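Local structure of cytosolic phospholipase A2 delta (Homo sapiens, 5IZ5) at residues G366-M371 / P464-L469; Q447-Q452 / F487-V492; S362-S367 / F655-S660. The protein catalyses the calcium-dependent hydrolysis of glycerophospholipids at the sn-2 position, releasing a fatty acid, with a preference for linoleic acid. The protein carries 3 engineered substitutions. All blocks are in the same frame, centred on the assembly; numbering follows the deposited sequence.

Contact 1 (G366-M371 / P464-L469)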
loop_
_atom_site.group_PDB
_atom_site.type_symbol
_atom_site.label_atom_id
_atom_site.label_comp_id
_atom_site.label_asym_id
_atom_site.label_seq_id
_atom_site.Cartn_x
_atom_site.Cartn_y
_atom_site.Cartn_z
ATOM N N GLY B 366 2.213 -10.434 -12.380
ATOM C CA GLY B 366 2.672 -11.810 -12.648
ATOM C C GLY B 366 4.130 -12.115 -12.341
ATOM O O GLY B 366 4.479 -13.269 -12.065
ATOM N N SER B 367 4.986 -11.099 -12.403
ATOM C CA SER B 367 6.397 -11.264 -12.034
ATOM C C SER B 367 6.579 -11.670 -10.573
ATOM O O SER B 367 7.530 -12.395 -10.253
ATOM C CB SER B 367 7.182 -9.979 -12.289
ATOM O OG SER B 367 7.386 -9.802 -13.674
ATOM N N THR B 368 5.665 -11.223 -9.701
ATOM C CA THR B 368 5.730 -11.557 -8.272
ATOM C C THR B 368 5.505 -13.040 -8.019
ATOM O O THR B 368 5.918 -13.552 -6.976
ATOM C CB THR B 368 4.710 -10.766 -7.406
ATOM O OG1 THR B 368 3.370 -11.137 -7.751
ATOM C CG2 THR B 368 4.892 -9.260 -7.566
ATOM N N TRP B 369 4.849 -13.731 -8.952
ATOM C CA TRP B 369 4.623 -15.169 -8.808
ATOM C C TRP B 369 5.939 -15.928 -8.907
ATOM O O TRP B 369 6.177 -16.871 -8.150
ATOM C CB TRP B 369 3.651 -15.709 -9.866
ATOM C CG TRP B 369 2.340 -14.976 -9.951
ATOM C CD1 TRP B 369 1.821 -14.099 -9.040
ATOM C CD2 TRP B 369 1.374 -15.086 -10.999
ATOM N NE1 TRP B 369 0.605 -13.629 -9.472
ATOM C CE2 TRP B 369 0.302 -14.228 -10.668
ATOM C CE3 TRP B 369 1.317 -15.821 -12.199
ATOM C CZ2 TRP B 369 -0.819 -14.086 -11.487
ATOM C CZ3 TRP B 369 0.204 -15.677 -13.016
ATOM C CH2 TRP B 369 -0.852 -14.814 -12.656
ATOM N N THR B 370 6.779 -15.524 -9.858
ATOM C CA THR B 370 8.109 -16.103 -10.014
ATOM C C THR B 370 8.922 -15.838 -8.754
ATOM O O THR B 370 9.523 -16.756 -8.182
ATOM C CB THR B 370 8.844 -15.486 -11.217
ATOM O OG1 THR B 370 8.031 -15.605 -12.387
ATOM C CG2 THR B 370 10.183 -16.181 -11.470
ATOM N N MET B 371 8.908 -14.580 -8.323
ATOM C CA MET B 371 9.654 -14.150 -7.154
ATOM C C MET B 371 9.227 -14.924 -5.913
ATOM O O MET B 371 10.064 -15.453 -5.184
ATOM C CB MET B 371 9.470 -12.645 -6.924
ATOM C CG MET B 371 10.082 -11.791 -8.022
ATOM S SD MET B 371 9.540 -10.077 -7.975
ATOM C CE MET B 371 10.285 -9.537 -6.436
ATOM N N PRO B 464 14.313 -9.025 -2.639
ATOM C CA PRO B 464 13.120 -8.930 -3.472
ATOM C C PRO B 464 12.192 -7.798 -3.033
ATOM O O PRO B 464 11.922 -7.637 -1.840
ATOM C CB PRO B 464 12.452 -10.282 -3.266
ATOM C CG PRO B 464 12.809 -10.655 -1.875
ATOM C CD PRO B 464 14.147 -10.029 -1.576
ATOM N N LEU B 465 11.714 -7.022 -4.000
ATOM C CA LEU B 465 10.842 -5.880 -3.743
ATOM C C LEU B 465 9.560 -6.012 -4.571
ATOM O O LEU B 465 9.600 -6.023 -5.805
ATOM C CB LEU B 465 11.573 -4.583 -4.082
ATOM C CG LEU B 465 12.806 -4.309 -3.200
ATOM C CD1 LEU B 465 13.790 -3.366 -3.875
ATOM C CD2 LEU B 465 12.392 -3.765 -1.839
ATOM N N TYR B 466 8.427 -6.129 -3.887
ATOM C CA TYR B 466 7.139 -6.308 -4.538
ATOM C C TYR B 466 6.341 -5.016 -4.362
ATOM O O TYR B 466 6.305 -4.455 -3.256
ATOM C CB TYR B 466 6.365 -7.467 -3.909
ATOM C CG TYR B 466 7.124 -8.776 -3.693
ATOM C CD1 TYR B 466 6.906 -9.876 -4.520
ATOM C CD2 TYR B 466 8.009 -8.931 -2.627
ATOM C CE1 TYR B 466 7.562 -11.083 -4.316
ATOM C CE2 TYR B 466 8.678 -10.137 -2.417
ATOM C CZ TYR B 466 8.448 -11.211 -3.260
ATOM O OH TYR B 466 9.090 -12.421 -3.062
ATOM N N LEU B 467 5.697 -4.543 -5.432
ATOM C CA LEU B 467 4.993 -3.245 -5.380
ATOM C C LEU B 467 3.480 -3.339 -5.560
ATOM O O LEU B 467 2.966 -4.208 -6.277
ATOM C CB LEU B 467 5.543 -2.271 -6.429
ATOM C CG LEU B 467 6.480 -1.103 -6.088
ATOM C CD1 LEU B 467 7.003 -1.077 -4.665
ATOM C CD2 LEU B 467 7.632 -1.081 -7.078
ATOM N N SER B 468 2.786 -2.424 -4.885
ATOM C CA SER B 468 1.368 -2.192 -5.086
ATOM C C SER B 468 1.046 -0.714 -4.903
ATOM O O SER B 468 1.838 0.034 -4.354
ATOM C CB SER B 468 0.576 -2.995 -4.067
ATOM O OG SER B 468 0.767 -2.440 -2.781
ATOM N N LEU B 469 -0.135 -0.304 -5.348
ATOM C CA LEU B 469 -0.613 1.074 -5.194
ATOM C C LEU B 469 -1.748 1.129 -4.193
ATOM O O LEU B 469 -2.665 0.317 -4.276
ATOM C CB LEU B 469 -1.132 1.606 -6.539
ATOM C CG LEU B 469 -0.087 1.958 -7.618
ATOM C CD1 LEU B 469 -0.739 2.286 -8.956
ATOM C CD2 LEU B 469 0.792 3.115 -7.161
#
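The Tyr466 ring receives Met371 over one face and Thr368 at its rim. Met371 CE stands 3.9 Å from the centroid of the Tyr466 ring and only 16° off its normal, a CH-pi contact. The sulfur lies farther out: SD of Met371 is 4.8 Å from that centroid and oblique to the face, which makes a Met-aromatic contact led by the methyl. At the rim, Thr368 CG2 meets Tyr466 CD1 at 3.7 Å, and Thr368 O lies at the edge in the ring plane. A bend at the last torsion of Met371 (chi3 67°) folds CE back over the ring; the Met371 and Tyr466 side chains run past each other in opposite directions, and Met371 CB meets Tyr466 CE1 at 3.6 Å. These side chains join helix 367-375, which follows the nucleophile Ser365, to strand 463-471 of the mixed sheet in this alpha/beta catalytic domain. The axes of 367-371 and 464-469 come within 9.6 Å, their directions 149° apart, so this piece of helix runs roughly against the strand. Met371 CE also reaches the strand backbone, 3.6 Å from Leu465 O, and lies 3.9 Å from Pro464 CB. No hydrogen bond crosses between the segments; Tyr466 OH is bonded to Gln452 OE1 and Thr368 OG1 to Ser365 O. The Tyr466 ring is also stacked with Trp531.

Contact 2 (Q447-Q452 / F487-V492)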
loop_
_atom_site.group_PDB
_atom_site.type_symbol
_atom_site.label_atom_id
_atom_site.label_comp_id
_atom_site.label_asym_id
_atom_site.label_seq_id
_atom_site.Cartn_x
_atom_site.Cartn_y
_atom_site.Cartn_z
ATOM N N GLN B 447 3.802 -20.772 2.990
ATOM C CA GLN B 447 4.990 -19.937 3.043
ATOM C C GLN B 447 4.526 -18.501 3.196
ATOM O O GLN B 447 3.452 -18.135 2.715
ATOM C CB GLN B 447 5.823 -20.093 1.766
ATOM C CG GLN B 447 6.492 -21.452 1.637
ATOM C CD GLN B 447 7.120 -21.692 0.271
ATOM O OE1 GLN B 447 6.916 -20.931 -0.674
ATOM N NE2 GLN B 447 7.896 -22.761 0.164
ATOM N N LYS B 448 5.339 -17.694 3.863
ATOM C CA LYS B 448 4.987 -16.310 4.149
ATOM C C LYS B 448 6.107 -15.374 3.753
ATOM O O LYS B 448 7.269 -15.771 3.711
ATOM C CB LYS B 448 4.670 -16.155 5.632
ATOM C CG LYS B 448 3.547 -17.069 6.103
ATOM C CD LYS B 448 3.228 -16.857 7.573
ATOM C CE LYS B 448 2.340 -17.926 8.183
ATOM N NZ LYS B 448 1.521 -18.694 7.209
ATOM N N LEU B 449 5.752 -14.122 3.478
ATOM C CA LEU B 449 6.728 -13.118 3.086
ATOM C C LEU B 449 7.860 -12.992 4.108
ATOM O O LEU B 449 9.018 -12.847 3.730
ATOM C CB LEU B 449 6.056 -11.756 2.874
ATOM C CG LEU B 449 6.970 -10.574 2.527
ATOM C CD1 LEU B 449 7.870 -10.880 1.340
ATOM C CD2 LEU B 449 6.131 -9.334 2.244
ATOM N N SER B 450 7.523 -13.043 5.393
ATOM C CA SER B 450 8.525 -12.947 6.455
ATOM C C SER B 450 9.542 -14.091 6.391
ATOM O O SER B 450 10.697 -13.901 6.741
ATOM C CB SER B 450 7.856 -12.932 7.830
ATOM O OG SER B 450 7.153 -14.132 8.074
ATOM N N GLY B 451 9.098 -15.263 5.946
ATOM C CA GLY B 451 9.967 -16.424 5.768
ATOM C C GLY B 451 11.039 -16.252 4.706
ATOM O O GLY B 451 12.027 -16.995 4.689
ATOM N N GLN B 452 10.860 -15.259 3.831
ATOM C CA GLN B 452 11.845 -14.943 2.799
ATOM C C GLN B 452 13.125 -14.308 3.353
ATOM O O GLN B 452 14.130 -14.247 2.653
ATOM C CB GLN B 452 11.233 -14.028 1.731
ATOM C CG GLN B 452 10.064 -14.658 0.989
ATOM C CD GLN B 452 9.583 -13.833 -0.190
ATOM O OE1 GLN B 452 10.169 -12.808 -0.544
ATOM N NE2 GLN B 452 8.503 -14.280 -0.807
ATOM N N PHE B 487 6.720 -3.786 -0.689
ATOM C CA PHE B 487 6.839 -4.968 0.172
ATOM C C PHE B 487 8.220 -5.607 0.019
ATOM O O PHE B 487 8.686 -5.833 -1.105
ATOM C CB PHE B 487 5.810 -6.043 -0.206
ATOM C CG PHE B 487 4.379 -5.640 0.019
ATOM C CD1 PHE B 487 3.609 -6.288 0.974
ATOM C CD2 PHE B 487 3.792 -4.624 -0.734
ATOM C CE1 PHE B 487 2.283 -5.931 1.180
ATOM C CE2 PHE B 487 2.463 -4.260 -0.534
ATOM C CZ PHE B 487 1.709 -4.911 0.424
ATOM N N SER B 488 8.858 -5.918 1.147
ATOM C CA SER B 488 10.069 -6.745 1.157
ATOM C C SER B 488 10.023 -7.692 2.355
ATOM O O SER B 488 9.176 -7.528 3.235
ATOM C CB SER B 488 11.325 -5.873 1.232
ATOM O OG SER B 488 11.688 -5.610 2.576
ATOM N N PRO B 489 10.942 -8.677 2.407
ATOM C CA PRO B 489 10.993 -9.558 3.575
ATOM C C PRO B 489 11.312 -8.842 4.889
ATOM O O PRO B 489 11.011 -9.379 5.953
ATOM C CB PRO B 489 12.112 -10.547 3.224
ATOM C CG PRO B 489 12.203 -10.504 1.734
ATOM C CD PRO B 489 11.932 -9.073 1.393
ATOM N N TYR B 490 11.904 -7.653 4.813
ATOM C CA TYR B 490 12.219 -6.858 5.996
ATOM C C TYR B 490 11.143 -5.842 6.371
ATOM O O TYR B 490 10.896 -5.627 7.559
ATOM C CB TYR B 490 13.560 -6.127 5.822
ATOM C CG TYR B 490 14.740 -7.050 5.616
ATOM C CD1 TYR B 490 14.956 -8.137 6.460
ATOM C CD2 TYR B 490 15.652 -6.828 4.588
ATOM C CE1 TYR B 490 16.036 -8.978 6.279
ATOM C CE2 TYR B 490 16.732 -7.674 4.394
ATOM C CZ TYR B 490 16.920 -8.744 5.243
ATOM O OH TYR B 490 17.987 -9.583 5.066
ATOM N N GLU B 491 10.519 -5.195 5.391
ATOM C CA GLU B 491 9.488 -4.223 5.718
ATOM C C GLU B 491 8.527 -3.888 4.579
ATOM O O GLU B 491 8.845 -4.044 3.394
ATOM C CB GLU B 491 10.103 -2.935 6.286
ATOM C CG GLU B 491 11.190 -2.306 5.443
ATOM C CD GLU B 491 11.670 -0.965 5.980
ATOM O OE1 GLU B 491 11.488 -0.679 7.181
ATOM O OE2 GLU B 491 12.244 -0.191 5.191
ATOM N N VAL B 492 7.344 -3.436 4.993
ATOM C CA VAL B 492 6.250 -3.077 4.113
ATOM C C VAL B 492 5.837 -1.662 4.483
ATOM O O VAL B 492 5.622 -1.363 5.662
ATOM C CB VAL B 492 5.049 -4.020 4.319
ATOM C CG1 VAL B 492 3.883 -3.600 3.442
ATOM C CG2 VAL B 492 5.438 -5.468 4.029
#
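Leu449 reaches the 487-492 turn because its CG lies anti to the backbone N (chi1 177°), which sends both methyls toward Ser488 and its neighbours. Leu449 CD2 is 3.7 Å from Ser488 O and 4.1 Å from Phe487 CB; the Leu449 and Phe487 side chains cross at about a right angle, with CD2 near the plane of the Phe487 ring at its edge. CD1 rests on the peptide entering Pro489. One turn of 3-10 helix later, Gln452 brings CB to 3.7 Å from Pro489 CG. The proline ring is thus met by Gln452 and by Leu449 O, whose carbonyl oxygen is 3.8 Å from Pro489 CA. The 487-492 segment links strands 482-487 and 492-494, an antiparallel pair, and its shape is fixed from within: Ser488 OG accepts from Tyr490 N, an ST turn, and from Glu491 N at 3.1 Å with a nearly straight bond (167°). Outside the two segments, Phe487 meets Trp531 and Phe506 edge-to-face. Since no hydrogen bond passes between the segments, their cohesion rests on buried apolar surface, while polar ends such as Ser450 OG turn to outside partners, here Glu521 OE1, and Pro489 O is bonded to Arg453 NH1.

Contact 3 (S362-S367 / F655-S660)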
loop_
_atom_site.group_PDB
_atom_site.type_symbol
_atom_site.label_atom_id
_atom_site.label_comp_id
_atom_site.label_asym_id
_atom_site.label_seq_id
_atom_site.Cartn_x
_atom_site.Cartn_y
_atom_site.Cartn_z
ATOM N N SER B 362 13.148 -6.227 -8.175
ATOM C CA SER B 362 11.796 -5.674 -8.048
ATOM C C SER B 362 10.848 -6.233 -9.106
ATOM O O SER B 362 11.255 -6.562 -10.233
ATOM C CB SER B 362 11.806 -4.144 -8.125
ATOM O OG SER B 362 12.023 -3.694 -9.449
ATOM N N GLY B 363 9.576 -6.332 -8.730
ATOM C CA GLY B 363 8.547 -6.845 -9.625
ATOM C C GLY B 363 7.142 -6.428 -9.226
ATOM O O GLY B 363 6.894 -5.995 -8.084
ATOM N N ILE B 364 6.236 -6.553 -10.195
ATOM C CA ILE B 364 4.805 -6.302 -10.007
ATOM C C ILE B 364 4.006 -7.389 -10.709
ATOM O O ILE B 364 4.532 -8.089 -11.588
ATOM C CB ILE B 364 4.373 -4.945 -10.596
ATOM C CG1 ILE B 364 4.863 -4.803 -12.048
ATOM C CG2 ILE B 364 4.908 -3.804 -9.744
ATOM C CD1 ILE B 364 4.185 -3.694 -12.818
ATOM N N SER B 365 2.746 -7.531 -10.304
ATOM C CA SER B 365 1.785 -8.413 -10.969
ATOM C C SER B 365 2.332 -9.847 -11.178
ATOM O O SER B 365 2.864 -10.410 -10.225
ATOM C CB SER B 365 1.285 -7.775 -12.261
ATOM O OG SER B 365 -0.080 -8.154 -12.471
ATOM N N GLY B 366 2.213 -10.434 -12.380
ATOM C CA GLY B 366 2.672 -11.810 -12.648
ATOM C C GLY B 366 4.130 -12.115 -12.341
ATOM O O GLY B 366 4.479 -13.269 -12.065
ATOM N N SER B 367 4.986 -11.099 -12.403
ATOM C CA SER B 367 6.397 -11.264 -12.034
ATOM C C SER B 367 6.579 -11.670 -10.573
ATOM O O SER B 367 7.530 -12.395 -10.253
ATOM C CB SER B 367 7.182 -9.979 -12.289
ATOM O OG SER B 367 7.386 -9.802 -13.674
ATOM N N PHE B 655 -2.450 1.210 -13.283
ATOM C CA PHE B 655 -1.962 2.558 -13.574
ATOM C C PHE B 655 -0.732 2.567 -14.479
ATOM O O PHE B 655 -0.803 3.075 -15.592
ATOM C CB PHE B 655 -1.686 3.316 -12.278
ATOM C CG PHE B 655 -2.932 3.648 -11.508
ATOM C CD1 PHE B 655 -3.561 2.674 -10.748
ATOM C CD2 PHE B 655 -3.485 4.928 -11.553
ATOM C CE1 PHE B 655 -4.713 2.962 -10.035
ATOM C CE2 PHE B 655 -4.636 5.223 -10.837
ATOM C CZ PHE B 655 -5.250 4.239 -10.079
ATOM N N ILE B 656 0.391 2.029 -13.997
ATOM C CA ILE B 656 1.652 2.032 -14.762
ATOM C C ILE B 656 2.427 0.733 -14.616
ATOM O O ILE B 656 2.731 0.310 -13.496
ATOM C CB ILE B 656 2.615 3.152 -14.316
ATOM C CG1 ILE B 656 1.939 4.524 -14.400
ATOM C CG2 ILE B 656 3.864 3.120 -15.188
ATOM C CD1 ILE B 656 2.790 5.677 -13.904
ATOM N N ASN B 657 2.830 0.168 -15.754
ATOM C CA ASN B 657 3.377 -1.182 -15.805
ATOM C C ASN B 657 4.878 -1.238 -15.518
ATOM O O ASN B 657 5.654 -1.758 -16.329
ATOM C CB ASN B 657 3.065 -1.805 -17.170
ATOM C CG ASN B 657 3.347 -3.295 -17.222
ATOM O OD1 ASN B 657 3.299 -3.994 -16.209
ATOM N ND2 ASN B 657 3.637 -3.793 -18.417
ATOM N N THR B 658 5.265 -0.746 -14.338
ATOM C CA THR B 658 6.664 -0.710 -13.923
ATOM C C THR B 658 6.833 -1.016 -12.430
ATOM O O THR B 658 5.965 -0.694 -11.609
ATOM C CB THR B 658 7.292 0.668 -14.201
ATOM O OG1 THR B 658 8.696 0.619 -13.922
ATOM C CG2 THR B 658 6.643 1.778 -13.344
ATOM N N SER B 659 7.958 -1.642 -12.091
ATOM C CA SER B 659 8.334 -1.864 -10.696
ATOM C C SER B 659 9.441 -0.899 -10.263
ATOM O O SER B 659 10.065 -1.092 -9.226
ATOM C CB SER B 659 8.749 -3.327 -10.480
ATOM O OG SER B 659 9.901 -3.663 -11.216
ATOM N N SER B 660 9.633 0.170 -11.036
ATOM C CA SER B 660 10.756 1.093 -10.860
ATOM C C SER B 660 10.787 1.943 -9.582
ATOM O O SER B 660 11.869 2.277 -9.101
ATOM C CB SER B 660 10.855 2.024 -12.075
ATOM O OG SER B 660 9.688 2.812 -12.218
#
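The nucleophile elbow of the catalytic domain, where strand 360-363 turns sharply into helix 367-375, packs here against the loop 655-660. Ser365, the nucleophile, sits at the second position of a type II' turn from Ile364 to Ser367, with phi 51° and psi -132°, a strained backbone well known at such elbows. Its OG is hydrogen-bonded to Asp651 OD2, consistent with a Ser-Asp dyad as in patatin relatives. The loop touches the residues just before the nucleophile. Ser362 OG and Ser659 OG are hydrogen-bonded at 2.8 Å, with Ser659 O at 3.3 Å from Ser362 OG as a weak alternative acceptor; Ser659 OG is bonded in turn to Ala331 O, tying the loop to two neighbouring strands. Ser659 CB lies 3.6 Å from Gly363 N. Ile364 spreads its two branches along the loop: with CG1 between the backbone N and carbonyl carbon (chi1 51°), CD1 reaches to 3.5 Å from both Asn657 OD1 and Thr658 N, while CG2 is 3.9 Å from Ser659 CB. Replacing this isoleucine with an alanine would probably open a gap beside Asn657 and Ser659, leaving Asn657 without the methyl that packs on its amide oxygen. Asn657, the centre of an inverse gamma turn, accepts with its OD1 from Gly333 N, next to the substrate-binding Gly334 and Gly335. Farther along the loop, Thr658 OG1 and Ser660 OG share a 2.9 Å hydrogen bond.

In the fold
From the N terminus, segment 362-371 starts two contacts: contact 3 takes its strand and turn, contact 1 the helix that follows, and the two share Gly366 and Ser367. Contact 1 closes a loop about half helical at strand 463-471. Before that strand, contact 2 begins at 447-452, and closes beyond the strand at 487-492, so contacts 1 and 2 cross. Contact 3 closes last, at 655-660, with contact 2 nested inside its loop. Strands 360-363 and 463-471 are sheet neighbours, with Leu465 O 2.9 Å from Gly363 N; Tyr466 O, 2.7 Å from Phe487 N in a probable hydrogen bond, joins the sheet to the 487-492 turn, while contact 3 ties strand 360-363 to the loop before strand 672-676.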